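Local coordinates for protein Pcdhgb2 (Mus musculus, PDB 5SZR) that is a potential calcium-dependent cell-adhesion protein that may help establish and maintain specific neuronal connections in the brain, the chain here being its extracellular cadherin domains 3 to 6, at residues L150-F155 and T169-D174; L173-I178 and I205-D210. All blocks are in the same frame, centred on the assembly; numbering follows the deposited sequence.

Contact 1: L150-F155 and T169-D174; sequences LGNEGF and TDRTLD. With CA (calcium ion), chain M.
F155 and T169 face each other as a non-hydrogen-bonded antiparallel pair, CA to CA 4.7 Å, at the mouth of a beta hairpin in the cadherin sandwich. Strand 155-159 enters the hairpin here and strand 164-169 leaves it. On the packed side, T169 CG2 lies at the edge of the F155 ring, 4.2 Å from CE1, while L173 CD2 approaches CE1 obliquely. With F155 CG beside its backbone N (chi1 -51°), the ring goes inward, where Y181 meets it edge-to-face and I129, V183 and L203 add apolar contacts. G154 is also buried: a CB on it would clash with R171 CB. Beyond the F155–T169 pair a single weak bond, from D170 N to G154 O (3.3 Å), ties the backbones together. At the far end of segment 169-174, D174 OD1 binds a calcium ion 2.3 Å away.

The solvent side is looser and polar. N152, E153, D170 and R171 are all exposed, and R171 reaches along the G154 backbone with G154 N 3.6 Å above the centre of its guanidinium. The amide of N152 stands nearly perpendicular to that group, the planes 79° apart. The guanidinium of R171 closes end-on upon one backbone oxygen: NH1 and NH2 each donate to N152 O over 3.3 Å in bent bonds (N-H...O 135°), with NH2 well above the carbonyl plane.

Contact 2: L173-I178 and I205-D210; sequences LDREAI and ISDVND. With CA (calcium ion), chain N; CA (calcium ion), chain M; CA (calcium ion), chain O.
R175 lies across the end of strand 196-206 and can be followed outward from the backbone. Its CB rests 3.8 Å from I205 CG2, an apolar start. With CG anti to the backbone N (chi1 -170°), the chain runs along the I205 carbonyl, CG coming 3.4 Å from I205 O. CD touches both that oxygen and D207 CB, and the bend at chi3 turns NE to D207 OD1, a hydrogen bond of 3.1 Å within a salt bridge. NE meets this oxygen from above the carboxylate plane, and the two flat groups stand 84° apart. At the tip, R175 NH2 forms a salt bridge with E176 OE2 at 3.1 Å, on the anti side but tilted out of the carboxylate plane.

Deeper in, L173 CD1 touches I205 CD1, their side chains crossing at about a right angle, with L119 and Y181 packed against both. This is the calcium-binding junction of a cadherin, where D174-R175-E176 fits the DRE motif and D207-V208-N209-D210 begins the DXNDN linker. E176 OE1 bridges two calcium ions, one shared with D174 OD1 and D210 OD2, the other with E176 OE2, D207 OD1, V208 O and D210 OD1; E121 and two waters complete the first, E121 and D243 the second. N209 OD1 binds a third ion, while D207 OD2 turns to N247.

Replacing R175 by alanine is likely to leave E176 OE2 and D207 OD1 with calcium but without the arginine's charge and N-H donors, and to strip the aliphatic cover from I205 O. E176 OE2 and D207 OD1 lie 2.9 Å apart, so their mutual repulsion is probably offset by calcium and arginine together, consistent with a junction that stiffens when calcium is bound.

Overall arrangement
The two contacts follow one another toward the C-terminal end of the second cadherin domain in this chain, their centres 13 Å apart. Contact 1 comes first, joining the loop after strand 145-149 to the loop after strand 164-169; contact 2 continues from that second loop to the end of strand 196-206 and the linker beyond. L173 and D174 belong to both, and one calcium ion with its two waters is common to them. Since strands 155-159 and 164-169 lie in one sheet and 145-149 and 196-206 in the other, the shared loop connects the open end of that hairpin with the calcium sites that join this domain to the next.

Contact 1: L150-F155 and T169-D174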
loop_
_atom_site.group_PDB
_atom_site.type_symbol
_atom_site.label_atom_id
_atom_site.label_comp_id
_atom_site.label_asym_id
_atom_site.label_seq_id
_atom_site.Cartn_x
_atom_site.Cartn_y
_atom_site.Cartn_z
ATOM N N LEU A 150 -7.084 15.476 -21.981
ATOM C CA LEU A 150 -8.149 14.490 -21.898
ATOM C C LEU A 150 -8.280 13.968 -20.472
ATOM O O LEU A 150 -7.294 13.840 -19.741
ATOM C CB LEU A 150 -7.889 13.328 -22.857
ATOM C CG LEU A 150 -7.971 13.660 -24.349
ATOM C CD1 LEU A 150 -7.684 12.425 -25.188
ATOM C CD2 LEU A 150 -9.332 14.244 -24.702
ATOM N N GLY A 151 -9.517 13.676 -20.080
ATOM C CA GLY A 151 -9.782 13.120 -18.770
ATOM C C GLY A 151 -9.789 14.165 -17.670
ATOM O O GLY A 151 -9.500 15.347 -17.871
ATOM N N ASN A 152 -10.132 13.699 -16.470
ATOM C CA ASN A 152 -10.217 14.543 -15.281
ATOM C C ASN A 152 -9.507 13.849 -14.119
ATOM O O ASN A 152 -10.111 13.477 -13.113
ATOM C CB ASN A 152 -11.673 14.852 -14.933
ATOM C CG ASN A 152 -11.803 15.890 -13.838
ATOM O OD1 ASN A 152 -10.939 16.755 -13.683
ATOM N ND2 ASN A 152 -12.882 15.810 -13.069
ATOM N N GLU A 153 -8.197 13.666 -14.266
ATOM C CA GLU A 153 -7.381 13.027 -13.246
ATOM C C GLU A 153 -6.629 14.034 -12.387
ATOM O O GLU A 153 -5.742 13.642 -11.623
ATOM C CB GLU A 153 -6.403 12.045 -13.894
ATOM C CG GLU A 153 -7.092 10.882 -14.593
ATOM C CD GLU A 153 -6.142 9.749 -14.933
ATOM O OE1 GLU A 153 -5.026 10.030 -15.418
ATOM O OE2 GLU A 153 -6.510 8.576 -14.705
ATOM N N GLY A 154 -6.963 15.315 -12.490
ATOM C CA GLY A 154 -6.350 16.339 -11.680
ATOM C C GLY A 154 -5.218 17.108 -12.324
ATOM O O GLY A 154 -4.278 17.495 -11.618
ATOM N N PHE A 155 -5.273 17.345 -13.633
ATOM C CA PHE A 155 -4.232 18.089 -14.328
ATOM C C PHE A 155 -4.887 19.094 -15.263
ATOM O O PHE A 155 -5.807 18.746 -16.007
ATOM C CB PHE A 155 -3.306 17.145 -15.101
ATOM C CG PHE A 155 -2.768 16.019 -14.269
ATOM C CD1 PHE A 155 -1.878 16.270 -13.240
ATOM C CD2 PHE A 155 -3.153 14.710 -14.510
ATOM C CE1 PHE A 155 -1.381 15.236 -12.464
ATOM C CE2 PHE A 155 -2.656 13.669 -13.737
ATOM C CZ PHE A 155 -1.770 13.934 -12.714
ATOM N N THR A 169 -0.947 20.762 -11.598
ATOM C CA THR A 169 -1.868 20.024 -10.745
ATOM C C THR A 169 -2.930 20.963 -10.191
ATOM O O THR A 169 -2.651 22.122 -9.875
ATOM C CB THR A 169 -1.131 19.368 -9.577
ATOM O OG1 THR A 169 -0.500 20.380 -8.786
ATOM C CG2 THR A 169 -0.085 18.387 -10.066
ATOM N N ASP A 170 -4.158 20.457 -10.083
ATOM C CA ASP A 170 -5.213 21.148 -9.352
ATOM C C ASP A 170 -5.878 20.209 -8.352
ATOM O O ASP A 170 -7.033 20.425 -7.971
ATOM C CB ASP A 170 -6.251 21.743 -10.306
ATOM C CG ASP A 170 -7.093 20.685 -10.978
ATOM O OD1 ASP A 170 -8.293 20.941 -11.223
ATOM O OD2 ASP A 170 -6.554 19.593 -11.256
ATOM N N ARG A 171 -5.162 19.173 -7.923
ATOM C CA ARG A 171 -5.691 18.144 -7.043
ATOM C C ARG A 171 -4.528 17.562 -6.253
ATOM O O ARG A 171 -3.434 17.388 -6.795
ATOM C CB ARG A 171 -6.406 17.055 -7.851
ATOM C CG ARG A 171 -7.079 15.973 -7.033
ATOM C CD ARG A 171 -7.732 14.940 -7.946
ATOM N NE ARG A 171 -8.721 15.543 -8.836
ATOM C CZ ARG A 171 -9.375 14.883 -9.789
ATOM N NH1 ARG A 171 -9.144 13.592 -9.983
ATOM N NH2 ARG A 171 -10.259 15.516 -10.546
ATOM N N THR A 172 -4.759 17.293 -4.970
ATOM C CA THR A 172 -3.737 16.651 -4.153
ATOM C C THR A 172 -3.486 15.233 -4.648
ATOM O O THR A 172 -4.422 14.493 -4.965
ATOM C CB THR A 172 -4.157 16.615 -2.685
ATOM O OG1 THR A 172 -5.529 16.215 -2.598
ATOM C CG2 THR A 172 -3.987 17.981 -2.039
ATOM N N LEU A 173 -2.214 14.857 -4.710
ATOM C CA LEU A 173 -1.827 13.549 -5.206
ATOM C C LEU A 173 -1.701 12.558 -4.053
ATOM O O LEU A 173 -1.693 12.927 -2.875
ATOM C CB LEU A 173 -0.520 13.651 -5.986
ATOM C CG LEU A 173 -0.606 14.610 -7.186
ATOM C CD1 LEU A 173 0.773 15.055 -7.640
ATOM C CD2 LEU A 173 -1.365 13.964 -8.333
ATOM N N ASP A 174 -1.615 11.274 -4.406
ATOM C CA ASP A 174 -1.483 10.221 -3.400
ATOM C C ASP A 174 -0.903 8.993 -4.098
ATOM O O ASP A 174 -1.618 8.303 -4.831
ATOM C CB ASP A 174 -2.819 9.912 -2.742
ATOM C CG ASP A 174 -2.715 8.818 -1.689
ATOM O OD1 ASP A 174 -1.585 8.482 -1.278
ATOM O OD2 ASP A 174 -3.767 8.297 -1.266
HETATM CA CA CA M . 0.076 9.229 0.193
HETATM O O HOH W 1 -1.375 11.117 -0.052
HETATM O O HOH W 2 -1.417 8.306 1.987
#

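Contact 2: L173-I178 and I205-D210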
loop_
_atom_site.group_PDB
_atom_site.type_symbol
_atom_site.label_atom_id
_atom_site.label_comp_id
_atom_site.label_asym_id
_atom_site.label_seq_id
_atom_site.Cartn_x
_atom_site.Cartn_y
_atom_site.Cartn_z
ATOM N N LEU A 173 -2.214 14.857 -4.710
ATOM C CA LEU A 173 -1.827 13.549 -5.206
ATOM C C LEU A 173 -1.701 12.558 -4.053
ATOM O O LEU A 173 -1.693 12.927 -2.875
ATOM C CB LEU A 173 -0.520 13.651 -5.986
ATOM C CG LEU A 173 -0.606 14.610 -7.186
ATOM C CD1 LEU A 173 0.773 15.055 -7.640
ATOM C CD2 LEU A 173 -1.365 13.964 -8.333
ATOM N N ASP A 174 -1.615 11.274 -4.406
ATOM C CA ASP A 174 -1.483 10.221 -3.400
ATOM C C ASP A 174 -0.903 8.993 -4.098
ATOM O O ASP A 174 -1.618 8.303 -4.831
ATOM C CB ASP A 174 -2.819 9.912 -2.742
ATOM C CG ASP A 174 -2.715 8.818 -1.689
ATOM O OD1 ASP A 174 -1.585 8.482 -1.278
ATOM O OD2 ASP A 174 -3.767 8.297 -1.266
ATOM N N ARG A 175 0.383 8.727 -3.850
ATOM C CA ARG A 175 1.039 7.582 -4.475
ATOM C C ARG A 175 0.363 6.277 -4.080
ATOM O O ARG A 175 0.245 5.357 -4.899
ATOM C CB ARG A 175 2.518 7.541 -4.093
ATOM C CG ARG A 175 3.315 6.519 -4.884
ATOM C CD ARG A 175 4.577 6.110 -4.160
ATOM N NE ARG A 175 4.283 5.317 -2.969
ATOM C CZ ARG A 175 4.084 4.003 -2.982
ATOM N NH1 ARG A 175 4.149 3.335 -4.123
ATOM N NH2 ARG A 175 3.824 3.354 -1.853
ATOM N N GLU A 176 -0.087 6.178 -2.827
ATOM C CA GLU A 176 -0.704 4.944 -2.356
ATOM C C GLU A 176 -2.006 4.631 -3.086
ATOM O O GLU A 176 -2.426 3.469 -3.105
ATOM C CB GLU A 176 -0.929 5.022 -0.843
ATOM C CG GLU A 176 0.328 4.755 -0.007
ATOM C CD GLU A 176 1.332 5.899 -0.038
ATOM O OE1 GLU A 176 0.908 7.072 0.037
ATOM O OE2 GLU A 176 2.550 5.628 -0.134
ATOM N N ALA A 177 -2.644 5.627 -3.702
ATOM C CA ALA A 177 -3.862 5.414 -4.479
ATOM C C ALA A 177 -3.588 5.295 -5.975
ATOM O O ALA A 177 -4.069 4.354 -6.615
ATOM C CB ALA A 177 -4.863 6.545 -4.214
ATOM N N ILE A 178 -2.829 6.227 -6.547
ATOM C CA ILE A 178 -2.465 6.185 -7.965
ATOM C C ILE A 178 -0.974 6.466 -8.109
ATOM O O ILE A 178 -0.541 7.615 -7.939
ATOM C CB ILE A 178 -3.281 7.189 -8.793
ATOM C CG1 ILE A 178 -4.771 6.858 -8.734
ATOM C CG2 ILE A 178 -2.792 7.191 -10.227
ATOM C CD1 ILE A 178 -5.651 7.940 -9.308
ATOM N N ILE A 205 4.741 9.067 -9.732
ATOM C CA ILE A 205 4.512 9.720 -8.449
ATOM C C ILE A 205 5.458 9.102 -7.427
ATOM O O ILE A 205 5.383 7.899 -7.155
ATOM C CB ILE A 205 3.051 9.577 -7.999
ATOM C CG1 ILE A 205 2.095 10.093 -9.081
ATOM C CG2 ILE A 205 2.831 10.314 -6.689
ATOM C CD1 ILE A 205 2.198 11.581 -9.340
ATOM N N SER A 206 6.351 9.918 -6.869
ATOM C CA SER A 206 7.325 9.432 -5.901
ATOM C C SER A 206 6.747 9.466 -4.484
ATOM O O SER A 206 5.805 10.206 -4.185
ATOM C CB SER A 206 8.616 10.252 -5.972
ATOM O OG SER A 206 8.364 11.620 -5.724
ATOM N N ASP A 207 7.333 8.655 -3.610
ATOM C CA ASP A 207 6.767 8.411 -2.288
ATOM C C ASP A 207 7.234 9.441 -1.267
ATOM O O ASP A 207 8.368 9.925 -1.315
ATOM C CB ASP A 207 7.129 7.007 -1.797
ATOM C CG ASP A 207 6.497 6.675 -0.450
ATOM O OD1 ASP A 207 5.249 6.657 -0.366
ATOM O OD2 ASP A 207 7.245 6.421 0.520
ATOM N N VAL A 208 6.335 9.767 -0.344
ATOM C CA VAL A 208 6.608 10.569 0.840
ATOM C C VAL A 208 6.162 9.751 2.048
ATOM O O VAL A 208 5.246 8.928 1.951
ATOM C CB VAL A 208 5.883 11.936 0.767
ATOM C CG1 VAL A 208 5.955 12.687 2.085
ATOM C CG2 VAL A 208 6.474 12.783 -0.350
ATOM N N ASN A 209 6.837 9.945 3.182
ATOM C CA ASN A 209 6.476 9.227 4.404
ATOM C C ASN A 209 5.262 9.909 5.027
ATOM O O ASN A 209 5.362 10.703 5.965
ATOM C CB ASN A 209 7.646 9.176 5.379
ATOM C CG ASN A 209 7.366 8.275 6.571
ATOM O OD1 ASN A 209 6.556 7.352 6.484
ATOM N ND2 ASN A 209 8.033 8.540 7.690
ATOM N N ASP A 210 4.083 9.580 4.496
ATOM C CA ASP A 210 2.837 10.141 5.009
ATOM C C ASP A 210 1.908 9.074 5.583
ATOM O O ASP A 210 0.718 9.335 5.770
ATOM C CB ASP A 210 2.123 10.946 3.920
ATOM C CG ASP A 210 1.920 10.155 2.633
ATOM O OD1 ASP A 210 2.616 9.134 2.434
ATOM O OD2 ASP A 210 1.064 10.562 1.817
HETATM CA CA CA N . 3.558 7.555 0.963
HETATM CA CA CA M . 0.076 9.229 0.193
HETATM CA CA CA O . 5.534 5.187 6.710
HETATM O O HOH W 1 -1.375 11.117 -0.052
HETATM O O HOH W 2 -1.417 8.306 1.987
#